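Local coordinates for trimethylamine-N-oxide reductase (Haemophilus influenzae, PDB 7L5I), which probably reduces trimethylamine N-oxide or related oxides at a molybdenum centre held by two MGD cofactors, at residues G52-S57 and D75-E80; H357-H362 and G776-A781; E632-V637 and K647-W652. All coordinates share one frame; numbering follows the deposited sequence.

Interaction 1 comes first along the chain, within the N-terminal region, and lies on the opposite side of the molecule's centre from the other two, about 43 Å from interaction 2 and 53 Å from interaction 3, centre to centre. Interaction 2 ties the N-terminal end region of helix 359-372 to a loop over 400 residues later, joining the molybdopterin oxidoreductase and dinucleotide-binding regions; interaction 3 closes within that span. These two have centres about 12 Å apart and touch where Gln-360 OE1 probably accepts from Ser-651 N. Together they fasten distant parts of the chain around helix 359-372: Glu-359 grips segment 776-781, while Trp-363, Met-364 and Thr-367 pack against Pro-650.

Interaction 1: residues G52-S57 and D75-E80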
loop_
_atom_site.group_PDB
_atom_site.type_symbol
_atom_site.label_atom_id
_atom_site.label_comp_id
_atom_site.label_asym_id
_atom_site.label_seq_id
_atom_site.Cartn_x
_atom_site.Cartn_y
_atom_site.Cartn_z
ATOM N N GLY A 52 -12.483 25.665 21.538
ATOM C CA GLY A 52 -11.299 24.837 21.635
ATOM C C GLY A 52 -11.510 23.343 21.465
ATOM O O GLY A 52 -10.557 22.585 21.664
ATOM N N LYS A 53 -12.710 22.890 21.106
ATOM C CA LYS A 53 -12.964 21.470 20.863
ATOM C C LYS A 53 -13.384 21.267 19.414
ATOM O O LYS A 53 -14.168 22.055 18.880
ATOM C CB LYS A 53 -14.048 20.907 21.805
ATOM C CG LYS A 53 -14.246 19.385 21.688
ATOM C CD LYS A 53 -14.703 18.714 22.995
ATOM C CE LYS A 53 -14.452 17.193 22.973
ATOM N NZ LYS A 53 -13.503 16.705 24.037
ATOM N N VAL A 54 -12.828 20.225 18.774
ATOM C CA VAL A 54 -13.244 19.866 17.425
ATOM C C VAL A 54 -14.627 19.248 17.471
ATOM O O VAL A 54 -14.866 18.273 18.212
ATOM C CB VAL A 54 -12.235 18.887 16.787
ATOM C CG1 VAL A 54 -12.770 18.350 15.442
ATOM C CG2 VAL A 54 -10.917 19.601 16.578
ATOM N N VAL A 55 -15.537 19.798 16.674
ATOM C CA VAL A 55 -16.918 19.326 16.617
ATOM C C VAL A 55 -17.344 18.840 15.242
ATOM O O VAL A 55 -18.367 18.170 15.147
ATOM C CB VAL A 55 -17.905 20.398 17.124
ATOM C CG1 VAL A 55 -17.703 20.607 18.631
ATOM C CG2 VAL A 55 -17.742 21.707 16.372
ATOM N N LYS A 56 -16.604 19.132 14.174
ATOM C CA LYS A 56 -16.995 18.641 12.857
ATOM C C LYS A 56 -15.773 18.652 11.958
ATOM O O LYS A 56 -14.934 19.556 12.049
ATOM C CB LYS A 56 -18.100 19.498 12.219
ATOM C CG LYS A 56 -18.805 18.854 10.998
ATOM C CD LYS A 56 -19.807 17.797 11.450
ATOM C CE LYS A 56 -20.453 17.035 10.300
ATOM N NZ LYS A 56 -19.450 16.263 9.489
ATOM N N SER A 57 -15.692 17.658 11.085
ATOM C CA SER A 57 -14.689 17.672 10.023
ATOM C C SER A 57 -15.312 17.129 8.749
ATOM O O SER A 57 -16.230 16.293 8.774
ATOM C CB SER A 57 -13.432 16.881 10.427
ATOM O OG SER A 57 -13.678 15.511 10.589
ATOM N N ASP A 75 -12.732 12.027 16.623
ATOM C CA ASP A 75 -12.433 10.686 17.125
ATOM C C ASP A 75 -10.933 10.437 17.173
ATOM O O ASP A 75 -10.437 9.781 18.085
ATOM C CB ASP A 75 -13.063 9.598 16.266
ATOM C CG ASP A 75 -14.574 9.504 16.406
ATOM O OD1 ASP A 75 -15.190 10.284 17.154
ATOM O OD2 ASP A 75 -15.133 8.615 15.728
ATOM N N GLN A 76 -10.199 10.934 16.174
ATOM C CA GLN A 76 -8.754 10.732 16.178
ATOM C C GLN A 76 -8.103 11.474 17.338
ATOM O O GLN A 76 -7.116 11.006 17.906
ATOM C CB GLN A 76 -8.141 11.217 14.871
ATOM C CG GLN A 76 -8.482 10.345 13.657
ATOM C CD GLN A 76 -7.856 10.904 12.392
ATOM O OE1 GLN A 76 -8.470 11.648 11.637
ATOM N NE2 GLN A 76 -6.593 10.565 12.181
ATOM N N LEU A 77 -8.597 12.685 17.629
ATOM C CA LEU A 77 -8.003 13.518 18.659
ATOM C C LEU A 77 -8.293 13.007 20.062
ATOM O O LEU A 77 -7.430 13.092 20.952
ATOM C CB LEU A 77 -8.531 14.944 18.525
ATOM C CG LEU A 77 -7.891 15.808 17.455
ATOM C CD1 LEU A 77 -8.643 17.095 17.302
ATOM C CD2 LEU A 77 -6.446 16.051 17.830
ATOM N N TYR A 78 -9.503 12.514 20.299
ATOM C CA TYR A 78 -9.990 12.310 21.658
ATOM C C TYR A 78 -10.192 10.846 22.004
ATOM O O TYR A 78 -10.699 10.537 23.085
ATOM C CB TYR A 78 -11.299 13.078 21.848
ATOM C CG TYR A 78 -11.210 14.530 21.471
ATOM C CD1 TYR A 78 -10.179 15.328 21.948
ATOM C CD2 TYR A 78 -12.141 15.103 20.610
ATOM C CE1 TYR A 78 -10.079 16.673 21.584
ATOM C CE2 TYR A 78 -12.061 16.440 20.252
ATOM C CZ TYR A 78 -11.034 17.221 20.742
ATOM O OH TYR A 78 -10.967 18.550 20.381
ATOM N N SER A 79 -9.772 9.938 21.132
ATOM C CA SER A 79 -9.989 8.521 21.354
ATOM C C SER A 79 -9.320 8.027 22.631
ATOM O O SER A 79 -8.194 8.388 22.955
ATOM C CB SER A 79 -9.450 7.724 20.159
ATOM O OG SER A 79 -9.467 6.325 20.426
ATOM N N GLU A 80 -10.020 7.134 23.333
ATOM C CA GLU A 80 -9.390 6.459 24.458
ATOM C C GLU A 80 -8.391 5.394 24.014
ATOM O O GLU A 80 -7.778 4.758 24.874
ATOM C CB GLU A 80 -10.472 5.854 25.354
ATOM C CG GLU A 80 -11.274 6.916 26.117
ATOM C CD GLU A 80 -10.383 7.831 26.953
ATOM O OE1 GLU A 80 -9.622 7.316 27.805
ATOM O OE2 GLU A 80 -10.408 9.062 26.732
HETATM O O HOH W 1 -9.580 20.148 22.058
#
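Tyr-78, the last residue of helix 73-78, is docked against Lys-53 and Val-54 on strand 53-59, an outer strand of the three-stranded antiparallel sheet near the N-terminus. The phenol reaches the strand end-on: Val-54 N donates to Tyr-78 OH over 3.0 Å in a nearly straight bond (169°). A water bridges the same Tyr-78 OH and Gly-52 O, lying 2.7 Å from each and donating to the carbonyl, so the strand's entry is tied to the helix by two polar links that meet at one hydroxyl. Lys-53 starts out with CG anti to its backbone N (chi1 -174°) and runs along the ring before bending at chi4, which brings Lys-53 NZ above the centre of one face in a cation-pi contact, 3.9 Å from the centroid of the Tyr-78 ring. Lys-53 CE adds a CH-pi contact over the same face. The other face is backed by CB of Leu-77, so the ring is sandwiched, with Val-54 O at its edge. On the buried side, Val-54 CG2 and Leu-77 CD1 press together at 3.5 Å, a tight fit, their side chains crossing at about a right angle; Val-47 from strand 43-50 and Val-73 and Ala-74 from the helix also touch Val-54. Through Tyr-78 and Leu-77, a helix end thus packs against an edge strand of the small antiparallel sheet in the molybdopterin oxidoreductase N-terminal region.

Interaction 2: residues H357-H362 and G776-A781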
loop_
_atom_site.group_PDB
_atom_site.type_symbol
_atom_site.label_atom_id
_atom_site.label_comp_id
_atom_site.label_asym_id
_atom_site.label_seq_id
_atom_site.Cartn_x
_atom_site.Cartn_y
_atom_site.Cartn_z
ATOM N N HIS A 357 4.619 -15.536 -7.210
ATOM C CA HIS A 357 4.860 -15.298 -8.638
ATOM C C HIS A 357 4.233 -13.985 -9.119
ATOM O O HIS A 357 3.910 -13.824 -10.309
ATOM C CB HIS A 357 4.358 -16.467 -9.493
ATOM C CG HIS A 357 4.855 -17.811 -9.049
ATOM N ND1 HIS A 357 4.001 -18.851 -8.723
ATOM C CD2 HIS A 357 6.111 -18.296 -8.894
ATOM C CE1 HIS A 357 4.716 -19.909 -8.370
ATOM N NE2 HIS A 357 5.995 -19.600 -8.461
ATOM N N GLY A 358 4.117 -13.009 -8.214
ATOM C CA GLY A 358 3.466 -11.757 -8.557
ATOM C C GLY A 358 4.109 -10.994 -9.707
ATOM O O GLY A 358 3.421 -10.231 -10.406
ATOM N N GLU A 359 5.414 -11.194 -9.921
ATOM C CA GLU A 359 6.109 -10.551 -11.032
ATOM C C GLU A 359 5.459 -10.865 -12.371
ATOM O O GLU A 359 5.554 -10.082 -13.328
ATOM C CB GLU A 359 7.558 -11.028 -11.090
ATOM C CG GLU A 359 8.425 -10.688 -9.896
ATOM C CD GLU A 359 8.388 -11.751 -8.806
ATOM O OE1 GLU A 359 7.510 -12.649 -8.825
ATOM O OE2 GLU A 359 9.264 -11.690 -7.906
ATOM N N GLN A 360 4.856 -12.046 -12.471
ATOM C CA GLN A 360 4.349 -12.497 -13.747
ATOM C C GLN A 360 3.122 -11.724 -14.199
ATOM O O GLN A 360 2.850 -11.654 -15.406
ATOM C CB GLN A 360 3.991 -13.987 -13.661
ATOM C CG GLN A 360 5.108 -14.900 -13.255
ATOM C CD GLN A 360 6.335 -14.750 -14.127
ATOM O OE1 GLN A 360 6.268 -14.900 -15.336
ATOM N NE2 GLN A 360 7.452 -14.413 -13.513
ATOM N N THR A 361 2.347 -11.158 -13.270
ATOM C CA THR A 361 1.046 -10.605 -13.632
ATOM C C THR A 361 1.174 -9.319 -14.454
ATOM O O THR A 361 0.588 -9.203 -15.535
ATOM C CB THR A 361 0.198 -10.394 -12.371
ATOM O OG1 THR A 361 0.865 -9.474 -11.486
ATOM C CG2 THR A 361 0.003 -11.680 -11.636
ATOM N N HIS A 362 1.955 -8.339 -13.999
ATOM C CA HIS A 362 2.073 -7.135 -14.797
ATOM C C HIS A 362 3.011 -7.321 -15.979
ATOM O O HIS A 362 2.850 -6.622 -16.987
ATOM C CB HIS A 362 2.488 -5.969 -13.904
ATOM C CG HIS A 362 1.418 -5.616 -12.930
ATOM N ND1 HIS A 362 1.447 -6.018 -11.612
ATOM C CD2 HIS A 362 0.217 -5.019 -13.117
ATOM C CE1 HIS A 362 0.344 -5.610 -11.007
ATOM N NE2 HIS A 362 -0.419 -4.996 -11.899
ATOM N N GLY A 776 8.568 -14.905 -0.101
ATOM C CA GLY A 776 8.849 -14.040 -1.233
ATOM C C GLY A 776 8.081 -14.440 -2.477
ATOM O O GLY A 776 7.809 -15.617 -2.726
ATOM N N THR A 777 7.726 -13.424 -3.280
ATOM C CA THR A 777 7.033 -13.682 -4.546
ATOM C C THR A 777 7.817 -14.665 -5.406
ATOM O O THR A 777 7.254 -15.607 -5.980
ATOM C CB THR A 777 6.794 -12.370 -5.298
ATOM O OG1 THR A 777 8.017 -11.620 -5.393
ATOM C CG2 THR A 777 5.749 -11.525 -4.561
ATOM N N SER A 778 9.114 -14.461 -5.488
ATOM C CA SER A 778 10.051 -15.280 -6.243
ATOM C C SER A 778 11.428 -14.730 -5.909
ATOM O O SER A 778 11.560 -13.720 -5.214
ATOM C CB SER A 778 9.796 -15.237 -7.748
ATOM O OG SER A 778 10.386 -14.092 -8.353
ATOM N N LYS A 779 12.467 -15.385 -6.436
ATOM C CA LYS A 779 13.811 -14.884 -6.213
ATOM C C LYS A 779 14.073 -13.583 -6.956
ATOM O O LYS A 779 15.026 -12.891 -6.619
ATOM C CB LYS A 779 14.842 -15.932 -6.622
ATOM C CG LYS A 779 14.714 -17.185 -5.784
ATOM C CD LYS A 779 15.705 -18.243 -6.240
ATOM C CE LYS A 779 15.633 -19.437 -5.330
ATOM N NZ LYS A 779 14.482 -20.282 -5.687
ATOM N N LEU A 780 13.243 -13.220 -7.934
ATOM C CA LEU A 780 13.485 -11.975 -8.647
ATOM C C LEU A 780 13.270 -10.779 -7.727
ATOM O O LEU A 780 14.176 -9.960 -7.524
ATOM C CB LEU A 780 12.585 -11.872 -9.884
ATOM C CG LEU A 780 12.936 -10.618 -10.684
ATOM C CD1 LEU A 780 14.201 -10.850 -11.473
ATOM C CD2 LEU A 780 11.823 -10.212 -11.588
ATOM N N ALA A 781 12.067 -10.652 -7.165
ATOM C CA ALA A 781 11.727 -9.465 -6.394
ATOM C C ALA A 781 11.644 -9.678 -4.896
ATOM O O ALA A 781 11.700 -8.698 -4.143
ATOM C CB ALA A 781 10.378 -8.909 -6.871
#
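Glu-359, near the start of helix 359-372, reaches into the loop 776-781, where a single carboxylate oxygen is gripped three times. Ser-778 OG donates to Glu-359 OE2 at 2.7 Å and Thr-777 OG1 donates to Glu-359 OE2 at 2.8 Å; the two hydroxyls come from opposite faces of the carboxylate, each well out of its plane. The third donor, Ala-781 N, lies 3.1 Å from Glu-359 OE2 and is met by the oxygen's anti lone pair, the one away from OE1. A bend at chi2 (90°) turns the acid into the curve of the loop, and these donors would be expected to favour its ionised form. The loop is itself braced: Leu-780 N gives a 3.0 Å bond to Ser-778 OG, forming an ST turn, and Thr-777 OG1 also accepts from Gly-783 N. In this way a helix of the molybdopterin oxidoreductase region is fastened to the dinucleotide-binding region, with a bound MGD about 9 Å from Gly-358. Below the acid the packing is apolar, Glu-359 CG lying 3.8 Å from Leu-780 CD2, while helix 179-187 meets the same leucine. Contacts are fewer at the other end, though still buried. There His-357 N donates to Thr-777 O at 2.9 Å, an oxygen that also accepts from Arg-356 NH1. Lys-779, partly exposed, points away from segment 357-362, and its NZ is bonded to Asn-644 OD1.

Interaction 3: residues E632-V637 and K647-W652; sequences EIFSDV and KGHPSW
Phe-634 and Gly-648 meet at the base of a helix-containing loop: segment 632-637 leads through the N-cap residue Ser-635 into helix 636-641, and segment 647-652 returns alongside it. The closing bond runs from Ser-635 N to Gly-648 O, 2.8 Å long, nearly straight at 167° and in the carbonyl plane. Ser-635 OG caps Val-638 N, so the backbone N of this serine serves the loop while its hydroxyl serves the helix. In Phe-634 the ring extends away from the residue's own N (chi1 -173°), which swings it across Gly-648; the glycine carbonyl oxygen lies over one face, displaced toward the rim, with Gly-648 O 3.7 Å from Phe-634 CD2. The same oxygen receives a CA-H...O contact from Phe-634 CA. His-649 adopts the tighter rotamer, CG wedged between its backbone N and carbonyl carbon (chi1 58°), and its imidazole leans forward along its own chain: His-649 ND1 donates to Pro-650 O at 2.7 Å. The acceptor is almost in the ring plane, which fixes the ring's rotation, whereas ND1 meets the carbonyl from above its plane. Elsewhere the imidazole presents an edge to an edge of the phenyl, His-649 CD2 standing 4.1 Å from Phe-634 CD2, while the ring of Tyr-306 also meets it. Ile-633 sends its side chain off toward Tyr-300, Phe-303 and Thr-367, but leaves its carbonyl behind in the contact, where Pro-650 CD comes within 3.3 Å of Ile-633 O and His-649 CA makes a CA-H...O contact of 3.4 Å with Ile-633 O.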
loop_
_atom_site.group_PDB
_atom_site.type_symbol
_atom_site.label_atom_id
_atom_site.label_comp_id
_atom_site.label_asym_id
_atom_site.label_seq_id
_atom_site.Cartn_x
_atom_site.Cartn_y
_atom_site.Cartn_z
ATOM N N GLU A 632 10.546 -5.633 -23.352
ATOM C CA GLU A 632 11.206 -6.936 -23.238
ATOM C C GLU A 632 10.174 -7.980 -22.828
ATOM O O GLU A 632 9.960 -8.259 -21.651
ATOM C CB GLU A 632 12.377 -6.870 -22.262
ATOM C CG GLU A 632 13.417 -5.847 -22.637
ATOM C CD GLU A 632 14.761 -6.457 -23.010
ATOM O OE1 GLU A 632 15.288 -7.288 -22.230
ATOM O OE2 GLU A 632 15.299 -6.086 -24.082
ATOM N N ILE A 633 9.529 -8.561 -23.830
ATOM C CA ILE A 633 8.652 -9.709 -23.577
ATOM C C ILE A 633 9.472 -10.915 -23.152
ATOM O O ILE A 633 9.093 -11.643 -22.238
ATOM C CB ILE A 633 7.811 -9.998 -24.826
ATOM C CG1 ILE A 633 6.843 -8.842 -25.062
ATOM C CG2 ILE A 633 7.063 -11.321 -24.655
ATOM C CD1 ILE A 633 5.987 -9.000 -26.312
ATOM N N PHE A 634 10.603 -11.143 -23.809
ATOM C CA PHE A 634 11.651 -12.033 -23.326
ATOM C C PHE A 634 12.796 -11.159 -22.846
ATOM O O PHE A 634 13.268 -10.282 -23.587
ATOM C CB PHE A 634 12.124 -12.977 -24.421
ATOM C CG PHE A 634 13.086 -14.032 -23.924
ATOM C CD1 PHE A 634 14.428 -13.764 -23.827
ATOM C CD2 PHE A 634 12.626 -15.282 -23.553
ATOM C CE1 PHE A 634 15.301 -14.728 -23.375
ATOM C CE2 PHE A 634 13.499 -16.251 -23.100
ATOM C CZ PHE A 634 14.838 -15.966 -23.009
ATOM N N SER A 635 13.218 -11.374 -21.602
ATOM C CA SER A 635 14.337 -10.662 -21.002
ATOM C C SER A 635 15.491 -11.643 -20.852
ATOM O O SER A 635 15.432 -12.565 -20.027
ATOM C CB SER A 635 13.972 -10.088 -19.639
ATOM O OG SER A 635 15.151 -9.678 -18.957
ATOM N N ASP A 636 16.536 -11.455 -21.655
ATOM C CA ASP A 636 17.716 -12.306 -21.519
ATOM C C ASP A 636 18.376 -12.099 -20.161
ATOM O O ASP A 636 18.923 -13.046 -19.581
ATOM C CB ASP A 636 18.691 -11.989 -22.660
ATOM C CG ASP A 636 19.730 -13.082 -22.881
ATOM O OD1 ASP A 636 19.344 -14.229 -23.199
ATOM O OD2 ASP A 636 20.938 -12.776 -22.769
ATOM N N VAL A 637 18.320 -10.877 -19.631
ATOM C CA VAL A 637 18.884 -10.588 -18.315
ATOM C C VAL A 637 18.206 -11.437 -17.249
ATOM O O VAL A 637 18.867 -12.022 -16.382
ATOM C CB VAL A 637 18.762 -9.085 -18.001
ATOM C CG1 VAL A 637 19.144 -8.791 -16.575
ATOM C CG2 VAL A 637 19.623 -8.266 -18.942
ATOM N N LYS A 647 10.965 -17.065 -15.018
ATOM C CA LYS A 647 11.635 -17.422 -16.262
ATOM C C LYS A 647 11.907 -16.170 -17.102
ATOM O O LYS A 647 11.661 -15.041 -16.679
ATOM C CB LYS A 647 10.793 -18.436 -17.039
ATOM C CG LYS A 647 10.353 -19.634 -16.195
ATOM C CD LYS A 647 9.370 -20.515 -16.953
ATOM C CE LYS A 647 8.584 -21.419 -16.004
ATOM N NZ LYS A 647 7.188 -21.623 -16.458
ATOM N N GLY A 648 12.415 -16.366 -18.312
ATOM C CA GLY A 648 12.788 -15.266 -19.168
ATOM C C GLY A 648 11.642 -14.572 -19.863
ATOM O O GLY A 648 11.835 -13.484 -20.406
ATOM N N HIS A 649 10.459 -15.174 -19.876
ATOM C CA HIS A 649 9.257 -14.547 -20.402
ATOM C C HIS A 649 8.138 -14.830 -19.415
ATOM O O HIS A 649 8.265 -15.723 -18.572
ATOM C CB HIS A 649 8.885 -15.072 -21.792
ATOM C CG HIS A 649 8.657 -16.546 -21.847
ATOM N ND1 HIS A 649 7.522 -17.147 -21.342
ATOM C CD2 HIS A 649 9.414 -17.546 -22.361
ATOM C CE1 HIS A 649 7.592 -18.453 -21.535
ATOM N NE2 HIS A 649 8.730 -18.719 -22.157
ATOM N N PRO A 650 7.038 -14.086 -19.484
ATOM C CA PRO A 650 5.930 -14.361 -18.554
ATOM C C PRO A 650 5.453 -15.790 -18.722
ATOM O O PRO A 650 5.394 -16.306 -19.838
ATOM C CB PRO A 650 4.840 -13.368 -18.967
ATOM C CG PRO A 650 5.459 -12.437 -19.878
ATOM C CD PRO A 650 6.718 -13.017 -20.437
ATOM N N SER A 651 5.102 -16.427 -17.604
ATOM C CA SER A 651 4.637 -17.811 -17.642
ATOM C C SER A 651 3.747 -18.102 -16.441
ATOM O O SER A 651 3.765 -17.387 -15.433
ATOM C CB SER A 651 5.818 -18.796 -17.690
ATOM O OG SER A 651 6.456 -18.960 -16.431
ATOM N N TRP A 652 2.975 -19.185 -16.567
ATOM C CA TRP A 652 2.115 -19.670 -15.498
ATOM C C TRP A 652 2.850 -20.700 -14.661
ATOM O O TRP A 652 3.248 -21.758 -15.169
ATOM C CB TRP A 652 0.855 -20.288 -16.063
ATOM C CG TRP A 652 0.011 -21.028 -15.051
ATOM C CD1 TRP A 652 -0.389 -22.321 -15.129
ATOM C CD2 TRP A 652 -0.528 -20.515 -13.823
ATOM N NE1 TRP A 652 -1.172 -22.653 -14.044
ATOM C CE2 TRP A 652 -1.262 -21.565 -13.220
ATOM C CE3 TRP A 652 -0.462 -19.284 -13.176
ATOM C CZ2 TRP A 652 -1.941 -21.405 -12.019
ATOM C CZ3 TRP A 652 -1.142 -19.125 -11.986
ATOM C CH2 TRP A 652 -1.865 -20.188 -11.413
#